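Local coordinates for orotidine-5-phosphate decarboxylase/orotate phosphoribosyltransferase, putative (Ompdcase-oprtase, putative) (Leishmania infantum, PDB 3QW3), which probably catalyses the decarboxylation of orotidine 5'-phosphate to UMP, being the decarboxylase domain of a longer bifunctional UMP synthase, at residues L15-D21 / M223-S228; V172-A178 / L194-G200; V79-R85 / A105-S111. One frame throughout, in Å; residues are numbered along the deposited sequence. Where two conformers were deposited one is given.

The three contacts each pair neighbouring strands of a single parallel barrel and are largely buried. Contacts 2 and 3 each lie within one beta-alpha-beta unit, whereas contact 1 brings together the first and last strands, some 200 residues apart in sequence. Contacts 1 and 2 are adjacent through strands 223-227 and 196-198, and contacts 2 and 3 meet where T109 CG2 packs on V175 and L197. Their chemistry differs with position. Contact 2 is mainly apolar, apart from its backbone bonds; contact 1 ends at a sulfate ion and a serine-aspartate bond; contact 3 carries a charged cluster and is the one of the three that the second subunit reaches.

Contact 1. Residues L15-D21 / M223-S228; sequences LLCVGLD and MLINVS. With SO4 (sulfate ion), chain E.
C17 pairs with strand 223-227 through both its N, which donates to I225 O (2.8 Å), and its O, which accepts from V227 N. I225 N to L15 O and G19 N to V227 O extend this parallel pairing in both directions, and N226 CA adds a CA-H...O contact to C17 O.

The amide of N226, its CG anti to the backbone N (chi1 -179°), turns ND2 toward C17 SG in a 3.4 Å hydrogen bond, with the sulfur in the amide plane. Both side chains lie on the barrel-interior face, where they also touch K49. Further on, S228 OG donates to D21 OD2 at 2.6 Å from above the carboxylate plane. G19, lacking a side chain, leaves room for this carboxylate to fold back. The backbone N of S228 is a donor too, giving a 2.9 Å bond to O2 of the sulfate, which R229 N and G230 N also hold.

Apolar contacts are fewer. L16 CD1 meets V227 CG2 (3.8 Å) on the face covered by helix 237-253. L15 wraps its aliphatic carbons around M223 O, with CB at 3.4 Å; this buried carbonyl has no hydrogen-bond partner in the model.

Pairing of first and last strands is the closure of a TIM barrel, and the sulfate, held by backbone N-H groups at the start of helix 229-232, is consistent with a subsite for the substrate phosphate.

Contact 2. Residues V172-A178 / L194-G200; sequences VGLVVGA and LWFLVPG
V176 lays its CG2 methyl over one face of the F196 ring, 4.1 Å from the ring centroid and 19° off its normal, a CH-pi contact displaced toward the rim. L174 runs alongside the same ring, bringing CD1 to 4.0 Å from F196 CE1; the same CD1 methyl also meets L194 CD1, the two leucines crossing obliquely. The phenyl ring thus rests on V176 with L174 beside it, and L184 and V187 of helix 181-190 also touch it. That helix makes the beta-alpha-beta crossover between strands 172-176 and 196-198, one unit of the TIM barrel, and the strands are joined by the hydrogen bonds of a parallel pair, such as L197 N to L174 O and V176 N to L197 O.

At G173 the absence of a side chain lets W195 O close to 3.2 Å from its CA. V198 straddles V176 O like a fork, CG1 at 3.4 Å and CG2 at 3.6 Å, while CG1 also meets A178 CB. On the barrel-interior face the V175 and P199 side chains cross at about a right angle, CG1 of V175 touching CG of P199 at 4.1 Å. Water 2 bridges the two chain segments beside G173, donating to V172 O and accepting from W195 N.

Contact 3. Residues V79-R85 / A105-S111; sequences VVLDAKR and AHAITAS
T109 OG1 is gripped by two groups of strand 80-85: it donates to D82 OD1 at 2.7 Å and accepts from K84 N at 2.9 Å. Its chi1 of 51° places the hydroxyl between the backbone N and the carbonyl carbon, facing the opposite strand. D82 OD1 is itself shared. T109 OG1 reaches it on the anti side and K84 NZ on the syn side (2.8 Å, a salt bridge), the two donors coming from opposite faces of the carboxylate plane; D82 OD2 pairs with K49.

The backbone is irregular beside this cluster. L81 N bonds to A107 O and T109 N to L81 O, but the register then shifts by two residues in a beta bulge, with D82 at the centre of an inverse gamma turn, before R85 N meets T109 O and S111 N meets R85 O.

On the outer face A83 CB packs on I108 CG1 (4.0 Å), and the side chains of I108 and R85 cross at about a right angle, CD1 against CG. R85 bends back at chi2 (-62°), carrying its guanidinium over A83 CB and NH1 to A83 O (3.0 Å); its main partner is E56 of the second subunit.

Since K84 NZ also pairs with D87 of the second subunit, lysines and aspartates form a continuous network across the dimer interface. This is consistent with the Lys-Asp-Lys-Asp array of OMP decarboxylase active sites, in which T109 would help fix the orientation of the central carboxylate.

Contact 1. Residues L15-D21 / M223-S228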
loop_
_atom_site.group_PDB
_atom_site.type_symbol
_atom_site.label_atom_id
_atom_site.label_comp_id
_atom_site.label_asym_id
_atom_site.label_seq_id
_atom_site.Cartn_x
_atom_site.Cartn_y
_atom_site.Cartn_z
ATOM N N LEU A 15 16.531 -7.104 20.164
ATOM C CA LEU A 15 15.501 -6.264 19.533
ATOM C C LEU A 15 15.837 -5.964 18.068
ATOM O O LEU A 15 15.240 -5.068 17.450
ATOM C CB LEU A 15 15.315 -4.954 20.298
ATOM C CG LEU A 15 14.851 -5.045 21.753
ATOM C CD1 LEU A 15 14.679 -3.649 22.339
ATOM C CD2 LEU A 15 13.554 -5.846 21.887
ATOM N N LEU A 16 16.795 -6.705 17.522
ATOM C CA LEU A 16 17.265 -6.469 16.157
ATOM C C LEU A 16 16.374 -7.141 15.115
ATOM O O LEU A 16 16.164 -8.348 15.152
ATOM C CB LEU A 16 18.714 -6.945 16.004
ATOM C CG LEU A 16 19.364 -6.770 14.633
ATOM C CD1 LEU A 16 19.488 -5.294 14.276
ATOM C CD2 LEU A 16 20.728 -7.453 14.615
ATOM N N CYS A 17 15.854 -6.339 14.188
ATOM C CA CYS A 17 15.114 -6.854 13.035
ATOM C C CYS A 17 16.023 -6.785 11.823
ATOM O O CYS A 17 16.573 -5.726 11.521
ATOM C CB CYS A 17 13.862 -6.021 12.795
ATOM S SG CYS A 17 12.866 -6.564 11.390
ATOM N N VAL A 18 16.202 -7.913 11.149
ATOM C CA VAL A 18 17.107 -7.976 10.001
ATOM C C VAL A 18 16.309 -7.853 8.703
ATOM O O VAL A 18 15.485 -8.710 8.379
ATOM C CB VAL A 18 17.950 -9.274 9.997
ATOM C CG1 VAL A 18 18.911 -9.298 8.811
ATOM C CG2 VAL A 18 18.716 -9.438 11.321
ATOM N N GLY A 19 16.555 -6.776 7.966
ATOM C CA GLY A 19 15.899 -6.581 6.675
ATOM C C GLY A 19 16.392 -7.578 5.645
ATOM O O GLY A 19 17.584 -7.895 5.595
ATOM N N LEU A 20 15.477 -8.097 4.833
ATOM C CA LEU A 20 15.867 -8.955 3.728
ATOM C C LEU A 20 15.504 -8.235 2.442
ATOM O O LEU A 20 14.359 -8.288 1.981
ATOM C CB LEU A 20 15.226 -10.340 3.832
ATOM C CG LEU A 20 15.631 -11.120 5.094
ATOM C CD1 LEU A 20 14.824 -12.400 5.212
ATOM C CD2 LEU A 20 17.134 -11.407 5.119
ATOM N N ASP A 21 16.499 -7.531 1.910
ATOM C CA ASP A 21 16.344 -6.625 0.779
ATOM C C ASP A 21 17.376 -7.008 -0.285
ATOM O O ASP A 21 18.368 -6.301 -0.474
ATOM C CB ASP A 21 16.571 -5.180 1.246
ATOM C CG ASP A 21 15.692 -4.799 2.421
ATOM O OD1 ASP A 21 14.525 -4.434 2.198
ATOM O OD2 ASP A 21 16.169 -4.853 3.579
ATOM N N MET A 223 10.438 -1.937 21.129
ATOM C CA MET A 223 11.031 -1.391 19.914
ATOM C C MET A 223 11.708 -2.491 19.140
ATOM O O MET A 223 12.467 -3.288 19.697
ATOM C CB MET A 223 12.044 -0.291 20.228
ATOM C CG MET A 223 11.433 1.070 20.446
ATOM S SD MET A 223 12.772 2.209 20.797
ATOM C CE MET A 223 13.332 2.674 19.163
ATOM N N LEU A 224 11.406 -2.534 17.848
ATOM C CA LEU A 224 12.018 -3.493 16.946
ATOM C C LEU A 224 12.861 -2.681 15.975
ATOM O O LEU A 224 12.332 -1.962 15.116
ATOM C CB LEU A 224 10.946 -4.300 16.197
ATOM C CG LEU A 224 10.938 -5.832 16.224
ATOM C CD1 LEU A 224 10.018 -6.357 15.117
ATOM C CD2 LEU A 224 12.329 -6.473 16.130
ATOM N N ILE A 225 14.179 -2.772 16.139
ATOM C CA ILE A 225 15.129 -1.956 15.375
ATOM C C ILE A 225 15.549 -2.632 14.081
ATOM O O ILE A 225 16.316 -3.595 14.095
ATOM C CB ILE A 225 16.407 -1.630 16.205
ATOM C CG1 ILE A 225 16.051 -1.056 17.587
ATOM C CG2 ILE A 225 17.366 -0.713 15.411
ATOM C CD1 ILE A 225 15.262 0.221 17.563
ATOM N N ASN A 226 15.062 -2.114 12.958
ATOM C CA ASN A 226 15.380 -2.714 11.675
ATOM C C ASN A 226 16.691 -2.186 11.120
ATOM O O ASN A 226 16.930 -0.980 11.117
ATOM C CB ASN A 226 14.265 -2.490 10.649
ATOM C CG ASN A 226 14.580 -3.125 9.310
ATOM O OD1 ASN A 226 14.991 -2.438 8.361
ATOM N ND2 ASN A 226 14.417 -4.436 9.222
ATOM N N VAL A 227 17.531 -3.103 10.656
ATOM C CA VAL A 227 18.741 -2.746 9.931
ATOM C C VAL A 227 18.781 -3.523 8.623
ATOM O O VAL A 227 18.610 -4.748 8.606
ATOM C CB VAL A 227 20.023 -3.011 10.762
ATOM C CG1 VAL A 227 21.264 -2.600 9.971
ATOM C CG2 VAL A 227 19.970 -2.244 12.077
ATOM N N SER A 228 18.998 -2.803 7.527
ATOM C CA SER A 228 19.124 -3.438 6.225
ATOM C C SER A 228 20.560 -3.347 5.707
ATOM O O SER A 228 21.342 -4.288 5.873
ATOM C CB SER A 228 18.137 -2.833 5.226
ATOM O OG SER A 228 18.312 -3.416 3.946
HETATM S S SO4 E . 19.589 0.741 6.680
HETATM O O1 SO4 E . 19.396 2.189 6.701
HETATM O O2 SO4 E . 18.691 0.122 7.651
HETATM O O3 SO4 E . 19.298 0.229 5.342
HETATM O O4 SO4 E . 20.973 0.424 7.036
HETATM O O HOH W 1 19.800 -6.646 6.446
#

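Contact 2. Residues V172-A178 / L194-G200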
loop_
_atom_site.group_PDB
_atom_site.type_symbol
_atom_site.label_atom_id
_atom_site.label_comp_id
_atom_site.label_asym_id
_atom_site.label_seq_id
_atom_site.Cartn_x
_atom_site.Cartn_y
_atom_site.Cartn_z
ATOM N N VAL A 172 -1.784 -4.702 17.174
ATOM C CA VAL A 172 -1.408 -3.510 16.417
ATOM C C VAL A 172 -0.066 -2.965 16.895
ATOM O O VAL A 172 0.192 -2.868 18.102
ATOM C CB VAL A 172 -2.498 -2.412 16.512
ATOM C CG1 VAL A 172 -2.140 -1.190 15.653
ATOM C CG2 VAL A 172 -3.836 -2.986 16.086
ATOM N N GLY A 173 0.781 -2.624 15.929
ATOM C CA GLY A 173 2.043 -1.944 16.176
ATOM C C GLY A 173 2.112 -0.722 15.279
ATOM O O GLY A 173 1.209 -0.485 14.472
ATOM N N LEU A 174 3.176 0.055 15.418
ATOM C CA LEU A 174 3.363 1.261 14.623
ATOM C C LEU A 174 4.728 1.281 13.965
ATOM O O LEU A 174 5.703 0.816 14.553
ATOM C CB LEU A 174 3.228 2.503 15.503
ATOM C CG LEU A 174 1.846 2.781 16.091
ATOM C CD1 LEU A 174 1.945 3.881 17.129
ATOM C CD2 LEU A 174 0.882 3.180 14.994
ATOM N N VAL A 175 4.798 1.830 12.751
ATOM C CA VAL A 175 6.086 2.086 12.099
ATOM C C VAL A 175 6.496 3.521 12.423
ATOM O O VAL A 175 5.778 4.464 12.087
ATOM C CB VAL A 175 6.033 1.873 10.558
ATOM C CG1 VAL A 175 7.425 2.111 9.938
ATOM C CG2 VAL A 175 5.539 0.466 10.238
ATOM N N VAL A 176 7.639 3.673 13.092
ATOM C CA VAL A 176 8.110 4.975 13.569
ATOM C C VAL A 176 9.613 5.065 13.320
ATOM O O VAL A 176 10.383 4.271 13.871
ATOM C CB VAL A 176 7.827 5.191 15.092
ATOM C CG1 VAL A 176 8.050 6.656 15.482
ATOM C CG2 VAL A 176 6.410 4.766 15.468
ATOM N N GLY A 177 10.017 6.038 12.507
ATOM C CA GLY A 177 11.420 6.219 12.122
ATOM C C GLY A 177 12.340 6.586 13.276
ATOM O O GLY A 177 11.897 7.137 14.280
ATOM N N ALA A 178 13.625 6.272 13.123
ATOM C CA ALA A 178 14.632 6.553 14.153
ATOM C C ALA A 178 15.257 7.952 14.039
ATOM O O ALA A 178 15.853 8.444 15.000
ATOM C CB ALA A 178 15.723 5.481 14.130
ATOM N N LEU A 194 2.283 -0.062 22.587
ATOM C CA LEU A 194 2.456 -0.694 21.280
ATOM C C LEU A 194 3.916 -0.932 20.924
ATOM O O LEU A 194 4.776 -0.145 21.282
ATOM C CB LEU A 194 1.798 0.136 20.176
ATOM C CG LEU A 194 0.311 0.455 20.342
ATOM C CD1 LEU A 194 -0.201 1.078 19.061
ATOM C CD2 LEU A 194 -0.506 -0.784 20.705
ATOM N N TRP A 195 4.175 -2.020 20.206
ATOM C CA TRP A 195 5.491 -2.235 19.613
ATOM C C TRP A 195 5.683 -1.268 18.461
ATOM O O TRP A 195 4.746 -1.026 17.685
ATOM C CB TRP A 195 5.623 -3.663 19.098
ATOM C CG TRP A 195 6.051 -4.623 20.150
ATOM C CD1 TRP A 195 5.255 -5.263 21.060
ATOM C CD2 TRP A 195 7.390 -5.051 20.411
ATOM N NE1 TRP A 195 6.021 -6.077 21.867
ATOM C CE2 TRP A 195 7.336 -5.961 21.491
ATOM C CE3 TRP A 195 8.634 -4.757 19.832
ATOM C CZ2 TRP A 195 8.481 -6.577 22.008
ATOM C CZ3 TRP A 195 9.776 -5.370 20.351
ATOM C CH2 TRP A 195 9.685 -6.269 21.430
ATOM N N PHE A 196 6.884 -0.709 18.361
ATOM C CA PHE A 196 7.248 0.118 17.210
ATOM C C PHE A 196 8.219 -0.665 16.338
ATOM O O PHE A 196 9.166 -1.286 16.847
ATOM C CB PHE A 196 7.939 1.431 17.617
ATOM C CG PHE A 196 7.120 2.359 18.484
ATOM C CD1 PHE A 196 5.765 2.145 18.745
ATOM C CD2 PHE A 196 7.725 3.501 19.007
ATOM C CE1 PHE A 196 5.051 3.039 19.557
ATOM C CE2 PHE A 196 7.013 4.399 19.807
ATOM C CZ PHE A 196 5.678 4.161 20.079
ATOM N N LEU A 197 7.988 -0.640 15.031
ATOM C CA LEU A 197 8.981 -1.108 14.074
ATOM C C LEU A 197 9.734 0.140 13.659
ATOM O O LEU A 197 9.136 1.091 13.155
ATOM C CB LEU A 197 8.310 -1.784 12.874
ATOM C CG LEU A 197 9.200 -2.219 11.705
ATOM C CD1 LEU A 197 10.245 -3.261 12.106
ATOM C CD2 LEU A 197 8.331 -2.753 10.561
ATOM N N VAL A 198 11.048 0.130 13.882
ATOM C CA VAL A 198 11.862 1.340 13.817
ATOM C C VAL A 198 12.945 1.199 12.748
ATOM O O VAL A 198 14.006 0.621 13.010
ATOM C CB VAL A 198 12.475 1.668 15.212
ATOM C CG1 VAL A 198 13.276 2.961 15.179
ATOM C CG2 VAL A 198 11.374 1.774 16.246
ATOM N N PRO A 199 12.670 1.700 11.531
ATOM C CA PRO A 199 13.680 1.636 10.474
ATOM C C PRO A 199 14.606 2.857 10.431
ATOM O O PRO A 199 14.256 3.926 10.953
ATOM C CB PRO A 199 12.843 1.545 9.195
ATOM C CG PRO A 199 11.514 2.172 9.540
ATOM C CD PRO A 199 11.386 2.242 11.042
ATOM N N GLY A 200 15.788 2.665 9.845
ATOM C CA GLY A 200 16.713 3.758 9.514
ATOM C C GLY A 200 17.543 4.404 10.613
ATOM O O GLY A 200 17.582 5.636 10.703
HETATM O O HOH W 2 2.132 -3.902 19.623
#

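Contact 3. Residues V79-R85 / A105-S111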
loop_
_atom_site.group_PDB
_atom_site.type_symbol
_atom_site.label_atom_id
_atom_site.label_comp_id
_atom_site.label_asym_id
_atom_site.label_seq_id
_atom_site.Cartn_x
_atom_site.Cartn_y
_atom_site.Cartn_z
ATOM N N VAL A 79 8.454 -13.311 11.143
ATOM C CA VAL A 79 8.711 -12.641 9.877
ATOM C C VAL A 79 7.685 -11.528 9.700
ATOM O O VAL A 79 6.473 -11.759 9.797
ATOM C CB VAL A 79 8.622 -13.637 8.697
ATOM C CG1 VAL A 79 8.742 -12.924 7.356
ATOM C CG2 VAL A 79 9.710 -14.712 8.819
ATOM N N VAL A 80 8.185 -10.324 9.445
ATOM C CA VAL A 80 7.344 -9.183 9.128
ATOM C C VAL A 80 7.421 -8.939 7.621
ATOM O O VAL A 80 8.472 -8.578 7.104
ATOM C CB VAL A 80 7.816 -7.910 9.873
ATOM C CG1 VAL A 80 6.913 -6.720 9.522
ATOM C CG2 VAL A 80 7.852 -8.151 11.389
ATOM N N LEU A 81 6.318 -9.160 6.909
ATOM C CA LEU A 81 6.301 -8.867 5.484
ATOM C C LEU A 81 6.113 -7.362 5.315
ATOM O O LEU A 81 5.066 -6.820 5.679
ATOM C CB LEU A 81 5.195 -9.653 4.762
ATOM C CG LEU A 81 5.090 -9.438 3.247
ATOM C CD1 LEU A 81 6.365 -9.866 2.505
ATOM C CD2 LEU A 81 3.865 -10.171 2.681
ATOM N N ASP A 82 7.132 -6.689 4.785
ATOM C CA ASP A 82 7.048 -5.237 4.595
ATOM C C ASP A 82 6.405 -4.927 3.256
ATOM O O ASP A 82 7.090 -4.726 2.247
ATOM C CB ASP A 82 8.409 -4.553 4.720
ATOM C CG ASP A 82 8.288 -3.055 4.971
ATOM O OD1 ASP A 82 7.161 -2.503 4.928
ATOM O OD2 ASP A 82 9.328 -2.415 5.217
ATOM N N ALA A 83 5.078 -4.906 3.279
ATOM C CA ALA A 83 4.256 -4.788 2.083
ATOM C C ALA A 83 3.474 -3.473 2.024
ATOM O O ALA A 83 2.988 -3.095 0.954
ATOM C CB ALA A 83 3.304 -5.977 2.020
ATOM N N LYS A 84 3.364 -2.788 3.166
ATOM C CA LYS A 84 2.640 -1.516 3.289
ATOM C C LYS A 84 1.326 -1.523 2.490
ATOM O O LYS A 84 1.092 -0.688 1.617
ATOM C CB LYS A 84 3.550 -0.325 2.938
ATOM C CG LYS A 84 4.779 -0.213 3.858
ATOM C CD LYS A 84 5.627 1.025 3.549
ATOM C CE LYS A 84 6.845 1.143 4.485
ATOM N NZ LYS A 84 7.884 0.094 4.233
ATOM N N ARG A 85 0.472 -2.492 2.809
ATOM C CA ARG A 85 -0.795 -2.658 2.111
ATOM C C ARG A 85 -1.886 -1.778 2.706
ATOM O O ARG A 85 -1.811 -1.354 3.861
ATOM C CB ARG A 85 -1.232 -4.129 2.131
ATOM C CG ARG A 85 -0.239 -5.112 1.493
ATOM C CD ARG A 85 -0.006 -4.847 -0.003
ATOM N NE ARG A 85 0.576 -5.995 -0.705
ATOM C CZ ARG A 85 1.743 -5.996 -1.350
ATOM N NH1 ARG A 85 2.511 -4.910 -1.379
ATOM N NH2 ARG A 85 2.151 -7.097 -1.973
ATOM N N ALA A 105 3.758 -15.442 6.655
ATOM C CA ALA A 105 4.391 -14.386 7.433
ATOM C C ALA A 105 3.616 -14.226 8.735
ATOM O O ALA A 105 2.436 -14.588 8.811
ATOM C CB ALA A 105 4.410 -13.078 6.645
ATOM N N HIS A 106 4.279 -13.699 9.762
ATOM C CA HIS A 106 3.651 -13.529 11.073
ATOM C C HIS A 106 3.089 -12.125 11.281
ATOM O O HIS A 106 2.326 -11.884 12.221
ATOM C CB HIS A 106 4.657 -13.871 12.184
ATOM C CG HIS A 106 5.371 -15.167 11.966
ATOM N ND1 HIS A 106 4.991 -16.341 12.582
ATOM C CD2 HIS A 106 6.438 -15.476 11.193
ATOM C CE1 HIS A 106 5.796 -17.316 12.199
ATOM N NE2 HIS A 106 6.687 -16.817 11.362
ATOM N N ALA A 107 3.472 -11.205 10.395
ATOM C CA ALA A 107 3.083 -9.814 10.510
ATOM C C ALA A 107 3.178 -9.124 9.154
ATOM O O ALA A 107 3.858 -9.614 8.239
ATOM C CB ALA A 107 3.968 -9.091 11.531
ATOM N N ILE A 108 2.512 -7.980 9.045
ATOM C CA ILE A 108 2.544 -7.174 7.820
ATOM C C ILE A 108 2.600 -5.690 8.186
ATOM O O ILE A 108 2.177 -5.296 9.270
ATOM C CB ILE A 108 1.295 -7.471 6.932
ATOM C CG1 ILE A 108 1.512 -7.031 5.473
ATOM C CG2 ILE A 108 0.022 -6.875 7.542
ATOM C CD1 ILE A 108 0.361 -7.449 4.531
ATOM N N THR A 109 3.126 -4.870 7.284
ATOM C CA THR A 109 3.024 -3.420 7.442
ATOM C C THR A 109 1.843 -2.901 6.623
ATOM O O THR A 109 1.486 -3.487 5.607
ATOM C CB THR A 109 4.311 -2.696 7.013
ATOM O OG1 THR A 109 4.687 -3.131 5.700
ATOM C CG2 THR A 109 5.444 -3.003 7.996
ATOM N N ALA A 110 1.240 -1.810 7.080
ATOM C CA ALA A 110 0.014 -1.299 6.457
ATOM C C ALA A 110 -0.095 0.211 6.564
ATOM O O ALA A 110 0.376 0.802 7.539
ATOM C CB ALA A 110 -1.211 -1.956 7.086
ATOM N N SER A 111 -0.721 0.822 5.558
ATOM C CA SER A 111 -0.996 2.259 5.551
ATOM C C SER A 111 -2.278 2.547 6.340
ATOM O O SER A 111 -3.238 1.783 6.249
ATOM C CB SER A 111 -1.148 2.760 4.104
ATOM O OG SER A 111 -1.753 4.047 4.071
#